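Side-chain contacts in putative alpha-L-fucosidase (Bacteroides thetaiotaomicron VPI-5482, PDB 3GZA), which probably hydrolyses alpha-L-fucosidic bonds as a glycoside hydrolase of family 29: residues L15-A20 with C73-L78; M22-H27 with Q66-A71; C371-N376 with R384-E389. All blocks are in the same frame, centred on the assembly; numbering follows the deposited sequence. Where two conformers were deposited one is given.

Contact 1: L15-A20 with C73-L78; sequences LKWHEA and CKFAVL
Ala20, Phe75 and Lys74 supply most of the surface buried here, where helix 15-20 meets residues 74 and 75, leading into strand 75-79. The methyl CB of Ala20 lies in the plane of the Phe75 ring and presses against its edge, 3.6 Å from CD1 and scarcely farther from CE1. Phe75 turns CG between its backbone N and carbonyl carbon (chi1 64°), which sends the ring across to the helix. Its far corner, CZ, stands 4.0 Å from CZ3 of Trp17, the two rings meeting obliquely. Lys74 turns toward Ala20: CB and CG pack on it, CG 3.4 Å from Ala20 O, and bends at chi2 and chi4 bring NZ within reach of two waters. Both waters accept from Lys74 NZ at 3.0 Å; one donates to Glu19 O, the other to Ala20 O, so the ammonium is tied to two backbone carbonyls without touching either. Tyr177 stacks on Phe75 and touches Ala20, while Phe217 stacks on Trp17. The arrangement is that of a TIM barrel whose N-terminal end is covered by a short helix leading into the first strand.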
# COMPACT_ATOMS: atom_id res chain seq x y z
N LEU A 15 3.24 -24.03 29.46
CA LEU A 15 3.83 -25.38 29.56
C LEU A 15 4.33 -25.85 28.18
O LEU A 15 5.42 -26.44 28.08
CB LEU A 15 2.86 -26.36 30.19
CG LEU A 15 2.49 -26.06 31.66
CD1 LEU A 15 1.50 -27.12 32.15
CD2 LEU A 15 3.71 -26.07 32.57
N LYS A 16 3.59 -25.52 27.12
CA LYS A 16 3.98 -25.95 25.76
C LYS A 16 5.24 -25.28 25.28
O LYS A 16 5.85 -25.75 24.35
CB LYS A 16 2.85 -25.75 24.74
CG LYS A 16 2.33 -24.33 24.62
CD LYS A 16 1.32 -24.16 23.50
CE LYS A 16 0.83 -22.74 23.42
NZ LYS A 16 0.02 -22.42 24.62
N TRP A 17 5.61 -24.15 25.89
CA TRP A 17 6.86 -23.46 25.58
C TRP A 17 8.02 -24.35 26.05
O TRP A 17 8.94 -24.69 25.27
CB TRP A 17 6.92 -22.08 26.29
CG TRP A 17 8.25 -21.51 26.19
CD1 TRP A 17 9.18 -21.43 27.19
CD2 TRP A 17 8.89 -21.00 25.00
NE1 TRP A 17 10.36 -20.92 26.69
CE2 TRP A 17 10.20 -20.62 25.37
CE3 TRP A 17 8.48 -20.81 23.67
CZ2 TRP A 17 11.08 -20.09 24.46
CZ3 TRP A 17 9.38 -20.33 22.77
CH2 TRP A 17 10.66 -19.96 23.18
N HIS A 18 8.00 -24.70 27.32
CA HIS A 18 9.07 -25.55 27.87
C HIS A 18 9.11 -26.91 27.20
O HIS A 18 10.18 -27.42 26.89
CB HIS A 18 8.86 -25.78 29.35
CG HIS A 18 8.96 -24.54 30.18
ND1 HIS A 18 10.16 -23.98 30.53
CD2 HIS A 18 8.00 -23.73 30.69
CE1 HIS A 18 9.94 -22.89 31.25
NE2 HIS A 18 8.64 -22.73 31.38
N GLU A 19 7.94 -27.54 27.05
CA GLU A 19 7.88 -28.90 26.50
C GLU A 19 8.32 -29.04 25.05
O GLU A 19 8.79 -30.10 24.66
CB GLU A 19 6.48 -29.45 26.62
CG GLU A 19 6.03 -29.58 28.05
CD GLU A 19 4.48 -29.69 28.20
OE1 GLU A 19 3.69 -29.13 27.36
OE2 GLU A 19 4.07 -30.25 29.23
N ALA A 20 8.13 -28.00 24.25
CA ALA A 20 8.53 -28.08 22.85
C ALA A 20 10.00 -28.28 22.69
O ALA A 20 10.42 -29.05 21.82
CB ALA A 20 8.08 -26.82 22.08
N CYS A 73 12.06 -29.98 15.76
CA CYS A 73 11.18 -28.82 15.99
C CYS A 73 9.74 -29.26 16.23
O CYS A 73 9.22 -30.16 15.53
CB CYS A 73 11.21 -27.88 14.77
SG CYS A 73 12.88 -27.26 14.51
N LYS A 74 9.13 -28.66 17.26
CA LYS A 74 7.75 -28.96 17.66
C LYS A 74 6.79 -27.84 17.30
O LYS A 74 5.56 -28.00 17.44
CB LYS A 74 7.66 -29.35 19.15
CG LYS A 74 8.49 -30.56 19.51
CD LYS A 74 8.03 -31.80 18.76
CE LYS A 74 8.86 -33.02 19.17
NZ LYS A 74 8.74 -33.30 20.60
N PHE A 75 7.35 -26.67 16.99
CA PHE A 75 6.55 -25.52 16.57
C PHE A 75 7.27 -24.86 15.44
O PHE A 75 8.50 -25.04 15.27
CB PHE A 75 6.26 -24.54 17.71
CG PHE A 75 7.47 -23.89 18.27
CD1 PHE A 75 8.07 -24.43 19.40
CD2 PHE A 75 7.92 -22.68 17.82
CE1 PHE A 75 9.16 -23.83 19.97
CE2 PHE A 75 9.00 -22.06 18.38
CZ PHE A 75 9.61 -22.63 19.51
N ALA A 76 6.54 -24.11 14.62
CA ALA A 76 7.14 -23.44 13.44
C ALA A 76 6.38 -22.11 13.27
O ALA A 76 5.17 -22.07 13.40
CB ALA A 76 7.04 -24.31 12.16
N VAL A 77 7.14 -21.07 13.01
CA VAL A 77 6.65 -19.69 12.91
C VAL A 77 7.04 -19.11 11.57
O VAL A 77 8.15 -19.30 11.10
CB VAL A 77 7.28 -18.86 14.06
CG1 VAL A 77 6.81 -17.39 14.07
CG2 VAL A 77 7.02 -19.52 15.44
N LEU A 78 6.12 -18.35 10.96
CA LEU A 78 6.36 -17.66 9.70
C LEU A 78 6.21 -16.17 9.83
O LEU A 78 5.32 -15.70 10.51
CB LEU A 78 5.31 -18.13 8.66
CG LEU A 78 5.33 -17.43 7.31
CD1 LEU A 78 6.68 -17.58 6.55
CD2 LEU A 78 4.14 -17.87 6.37
O HOH W 1 7.41 -32.27 23.09
O HOH W 2 10.83 -31.76 22.06

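Contact 2: M22-H27 with Q66-A71; sequences MGAVFH and QAAKAA. With EDO (1,2-ethanediol), chain D.
His27 NE2 and O1 of a bound 1,2-ethanediol, probably left from the crystallisation liquor, share a 2.7 Å hydrogen bond in which either could be the donor. The angle of 152° is moderately bent, and O1 sits at the imidazole edge, near the ring plane. The rings of Phe284 and Tyr128 meet His27 edge to face, just beyond the C-terminal end of strand 22-26, where TIM-barrel enzymes carry their active sites. A leucine in place of His27 would probably leave the diol oxygen without this polar partner and disturb the packing of these rings. The contact between strand 22-26 and helix 61-69 with its following turn is apolar. Ala68 CB is its hub, 3.9 Å from Ala24 CB and 4.0 Å from Phe26 CZ, meeting the phenyl at its edge. Toward the start of the strand, SE of Met22, present as selenomethionine, lies 3.6 Å from Ala71 O, and the bend at chi3 (65°) turns CE to the same distance from that oxygen. Its CE also approaches Ala71 CB. The small Ala24 and Ala68 allow a close approach, their CA atoms 6.4 Å apart. Helix 327-344 packs beside this seam through Met336 and Ile340 on Met22 and Leu333 on Ala71, while strand 22-26 runs parallel between strands 75-79 and 312-317 of the barrel.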
# COMPACT_ATOMS: atom_id res chain seq x y z
N MSE A 22 12.34 -27.22 21.05
CA MSE A 22 12.87 -26.69 19.82
C MSE A 22 11.75 -26.28 18.89
O MSE A 22 10.69 -26.93 18.86
CB MSE A 22 13.66 -27.74 19.11
CG MSE A 22 14.91 -28.14 19.73
SE MSE A 22 15.83 -29.51 18.65
CE MSE A 22 16.13 -28.34 17.11
N GLY A 23 12.02 -25.23 18.14
CA GLY A 23 11.12 -24.75 17.10
C GLY A 23 11.89 -24.09 15.98
O GLY A 23 13.11 -23.95 16.07
N ALA A 24 11.17 -23.67 14.94
CA ALA A 24 11.77 -23.00 13.81
C ALA A 24 11.03 -21.72 13.48
O ALA A 24 9.80 -21.63 13.62
CB ALA A 24 11.77 -23.91 12.58
N VAL A 25 11.77 -20.73 13.01
CA VAL A 25 11.18 -19.49 12.45
C VAL A 25 11.66 -19.43 10.96
O VAL A 25 12.83 -19.65 10.62
CB VAL A 25 11.51 -18.21 13.24
CG1 VAL A 25 13.03 -17.93 13.24
CG2 VAL A 25 10.68 -17.02 12.68
N PHE A 26 10.72 -19.15 10.06
CA PHE A 26 10.95 -19.03 8.65
C PHE A 26 10.77 -17.57 8.25
O PHE A 26 9.67 -17.05 8.42
CB PHE A 26 9.94 -19.88 7.84
CG PHE A 26 10.04 -21.37 8.08
CD1 PHE A 26 9.42 -21.94 9.20
CD2 PHE A 26 10.80 -22.16 7.26
CE1 PHE A 26 9.56 -23.33 9.41
CE2 PHE A 26 10.88 -23.50 7.46
CZ PHE A 26 10.26 -24.09 8.56
N HIS A 27 11.86 -16.92 7.84
CA HIS A 27 11.84 -15.56 7.35
C HIS A 27 11.67 -15.56 5.83
O HIS A 27 12.39 -16.26 5.12
CB HIS A 27 13.11 -14.80 7.73
CG HIS A 27 13.20 -14.43 9.17
ND1 HIS A 27 13.48 -15.33 10.18
CD2 HIS A 27 13.04 -13.23 9.77
CE1 HIS A 27 13.49 -14.69 11.34
NE2 HIS A 27 13.23 -13.41 11.12
N GLN A 66 8.30 -30.29 7.10
CA GLN A 66 8.97 -31.57 7.27
C GLN A 66 10.44 -31.39 7.53
O GLN A 66 11.03 -32.15 8.28
CB GLN A 66 8.81 -32.43 6.01
CG GLN A 66 7.41 -32.97 5.86
CD GLN A 66 7.21 -33.68 4.56
OE1 GLN A 66 7.19 -33.07 3.47
NE2 GLN A 66 7.07 -34.99 4.65
N ALA A 67 11.03 -30.38 6.91
CA ALA A 67 12.46 -30.14 7.09
C ALA A 67 12.74 -29.76 8.55
O ALA A 67 13.65 -30.30 9.17
CB ALA A 67 12.97 -29.03 6.18
N ALA A 68 11.90 -28.91 9.13
CA ALA A 68 12.04 -28.46 10.54
C ALA A 68 11.76 -29.63 11.51
O ALA A 68 12.42 -29.83 12.53
CB ALA A 68 11.09 -27.33 10.77
N LYS A 69 10.74 -30.40 11.19
CA LYS A 69 10.37 -31.51 12.01
C LYS A 69 11.51 -32.49 12.15
O LYS A 69 11.73 -33.05 13.22
CB LYS A 69 9.13 -32.21 11.44
CG LYS A 69 8.69 -33.42 12.23
CD LYS A 69 7.35 -33.95 11.73
CE LYS A 69 6.84 -35.09 12.60
NZ LYS A 69 5.59 -35.70 12.08
N ALA A 70 12.27 -32.66 11.07
CA ALA A 70 13.39 -33.63 11.09
C ALA A 70 14.49 -33.27 12.08
O ALA A 70 15.31 -34.12 12.43
CB ALA A 70 13.97 -33.82 9.69
N ALA A 71 14.54 -32.00 12.47
CA ALA A 71 15.54 -31.53 13.45
C ALA A 71 15.09 -31.72 14.88
O ALA A 71 15.91 -31.66 15.79
CB ALA A 71 15.90 -30.07 13.17
C1 EDO D . 15.14 -12.29 13.47
O1 EDO D . 13.89 -11.68 13.12
C2 EDO D . 14.87 -13.02 14.75
O2 EDO D . 14.74 -12.05 15.78

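Contact 3: C371-N376 with R384-E389; sequences CIIQEN and RQYQIE
Strands 371-375 and 384-389 run roughly antiparallel, at 148°, with their axes 10.4 Å apart at closest, so they face each other through side chains instead of pairing edge to edge. Ile373 and Ile388 reach tip to tip, CD1 to CD1 at 3.8 Å. The same Ile373 methyl lies over one face of the Tyr386 ring, displaced toward the rim: CD1 is 4.1 Å from the centroid in a CH-pi contact, 25° off the normal, and nearest to CE1. With chi2 at 167°, the CG1 branch of Ile373 is extended, which carries CD1 far enough to serve both partners. The two strands belong to opposing four-stranded antiparallel sheets, the sandwich expected of an F5/8 type C domain, and these residues fill part of its core. The Tyr386 hydroxyl is hydrogen-bonded to Glu411 OE2 and Arg409 NE, which would tether that end of the ring. Two residues before Ile373, Cys371 CB packs 3.9 Å from Ile388 CD1, and its SG lies 4.0 Å from Ile388 CG2. Ile388 also touches Val399 and Cys400 of strand 395-402, while Cys371 meets Leu421 of strand 420-428.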
# COMPACT_ATOMS: atom_id res chain seq x y z
N CYS A 371 24.49 -36.95 31.74
CA CYS A 371 23.29 -37.10 32.55
C CYS A 371 22.29 -36.06 32.10
O CYS A 371 22.68 -34.99 31.64
CB CYS A 371 23.56 -36.85 34.03
SG CYS A 371 24.47 -38.12 34.87
N ILE A 372 21.00 -36.35 32.26
CA ILE A 372 19.95 -35.40 32.01
C ILE A 372 19.15 -35.36 33.29
O ILE A 372 18.96 -36.39 33.92
CB ILE A 372 19.08 -35.80 30.79
CG1 ILE A 372 19.88 -35.56 29.51
CG2 ILE A 372 17.73 -35.06 30.77
CD1 ILE A 372 19.14 -35.86 28.25
N ILE A 373 18.76 -34.14 33.70
CA ILE A 373 17.91 -33.95 34.87
C ILE A 373 16.78 -33.05 34.42
O ILE A 373 17.02 -32.10 33.68
CB ILE A 373 18.61 -33.22 36.01
CG1 ILE A 373 20.04 -33.71 36.20
CG2 ILE A 373 17.74 -33.31 37.34
CD1 ILE A 373 20.89 -32.81 37.12
N GLN A 374 15.55 -33.38 34.80
CA GLN A 374 14.39 -32.55 34.48
C GLN A 374 13.49 -32.41 35.68
O GLN A 374 13.19 -33.41 36.33
CB GLN A 374 13.56 -33.17 33.34
CG GLN A 374 14.26 -33.38 32.02
CD GLN A 374 13.27 -33.79 30.94
OE1 GLN A 374 13.12 -34.97 30.67
NE2 GLN A 374 12.54 -32.83 30.38
N GLU A 375 13.07 -31.18 35.97
CA GLU A 375 12.07 -30.91 36.98
C GLU A 375 10.69 -30.92 36.31
O GLU A 375 10.59 -30.75 35.10
CB GLU A 375 12.30 -29.56 37.65
CG GLU A 375 13.54 -29.47 38.47
CD GLU A 375 13.68 -28.13 39.20
OE1 GLU A 375 14.24 -27.23 38.57
OE2 GLU A 375 13.25 -28.02 40.40
N ASN A 376 9.64 -31.15 37.11
CA ASN A 376 8.26 -31.05 36.64
C ASN A 376 7.97 -29.52 36.61
O ASN A 376 7.59 -28.92 37.61
CB ASN A 376 7.30 -31.77 37.59
CG ASN A 376 5.99 -32.09 36.95
OD1 ASN A 376 5.77 -31.82 35.79
ND2 ASN A 376 5.11 -32.73 37.72
N ARG A 384 18.00 -25.49 43.61
CA ARG A 384 18.91 -24.34 43.64
C ARG A 384 20.36 -24.72 43.60
O ARG A 384 21.17 -23.93 43.16
CB ARG A 384 18.62 -23.47 44.86
CG ARG A 384 17.32 -22.69 44.74
CD ARG A 384 17.37 -21.70 43.61
NE ARG A 384 16.15 -20.91 43.51
CZ ARG A 384 15.90 -19.83 44.24
NH1 ARG A 384 16.75 -19.43 45.19
NH2 ARG A 384 14.74 -19.18 44.06
N GLN A 385 20.72 -25.90 44.12
CA GLN A 385 22.10 -26.39 44.09
C GLN A 385 22.03 -27.90 44.01
O GLN A 385 21.26 -28.52 44.74
CB GLN A 385 22.87 -26.02 45.37
CG GLN A 385 23.15 -24.51 45.63
CD GLN A 385 24.25 -23.91 44.77
OE1 GLN A 385 25.10 -24.62 44.24
NE2 GLN A 385 24.26 -22.59 44.67
N TYR A 386 22.81 -28.51 43.12
CA TYR A 386 22.85 -29.97 43.02
C TYR A 386 24.23 -30.48 42.66
O TYR A 386 25.08 -29.76 42.16
CB TYR A 386 21.85 -30.49 41.98
CG TYR A 386 22.26 -30.17 40.56
CD1 TYR A 386 23.15 -31.00 39.86
CD2 TYR A 386 21.81 -29.01 39.91
CE1 TYR A 386 23.56 -30.68 38.58
CE2 TYR A 386 22.19 -28.71 38.65
CZ TYR A 386 23.07 -29.53 37.97
OH TYR A 386 23.46 -29.23 36.69
N GLN A 387 24.45 -31.76 42.96
CA GLN A 387 25.70 -32.41 42.59
C GLN A 387 25.38 -33.77 42.02
O GLN A 387 24.38 -34.37 42.39
CB GLN A 387 26.62 -32.62 43.79
CG GLN A 387 26.96 -31.38 44.59
CD GLN A 387 25.87 -31.03 45.59
OE1 GLN A 387 25.47 -31.87 46.42
NE2 GLN A 387 25.39 -29.77 45.53
N ILE A 388 26.20 -34.24 41.08
CA ILE A 388 26.04 -35.60 40.57
C ILE A 388 27.34 -36.33 40.90
O ILE A 388 28.44 -35.82 40.66
CB ILE A 388 25.75 -35.65 39.09
CG1 ILE A 388 24.42 -34.93 38.79
CG2 ILE A 388 25.71 -37.13 38.59
CD1 ILE A 388 24.09 -34.86 37.39
N GLU A 389 27.19 -37.50 41.50
CA GLU A 389 28.30 -38.37 41.87
C GLU A 389 28.18 -39.67 41.11
O GLU A 389 27.08 -40.08 40.77
CB GLU A 389 28.27 -38.69 43.36
CG GLU A 389 28.56 -37.53 44.24
CD GLU A 389 28.34 -37.90 45.68
OE1 GLU A 389 27.15 -37.94 46.08
OE2 GLU A 389 29.33 -38.16 46.39

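Overall arrangement
From the N terminus, helix 15-20 leads directly into strand 22-26, and helix 61-69 leads through a turn into strand 75-79. Contact 2 closes the inner loop, from strand 22-26 to helix 61-69, and contact 1 the outer one, from helix 15-20 to strand 75-79, so contact 2 is enclosed by contact 1. They meet in the barrel sheet, where strands 22-26 and 75-79 are parallel neighbours and Val77 N lies 2.8 Å from Ala24 O, probably hydrogen-bonded. Helix 61-69 makes the crossover between them. Contact 3 follows in series and closes a short loop between strands of the two sheets of the C-terminal sandwich; it touches neither barrel contact, its centre about 23 Å from the centre of contact 1.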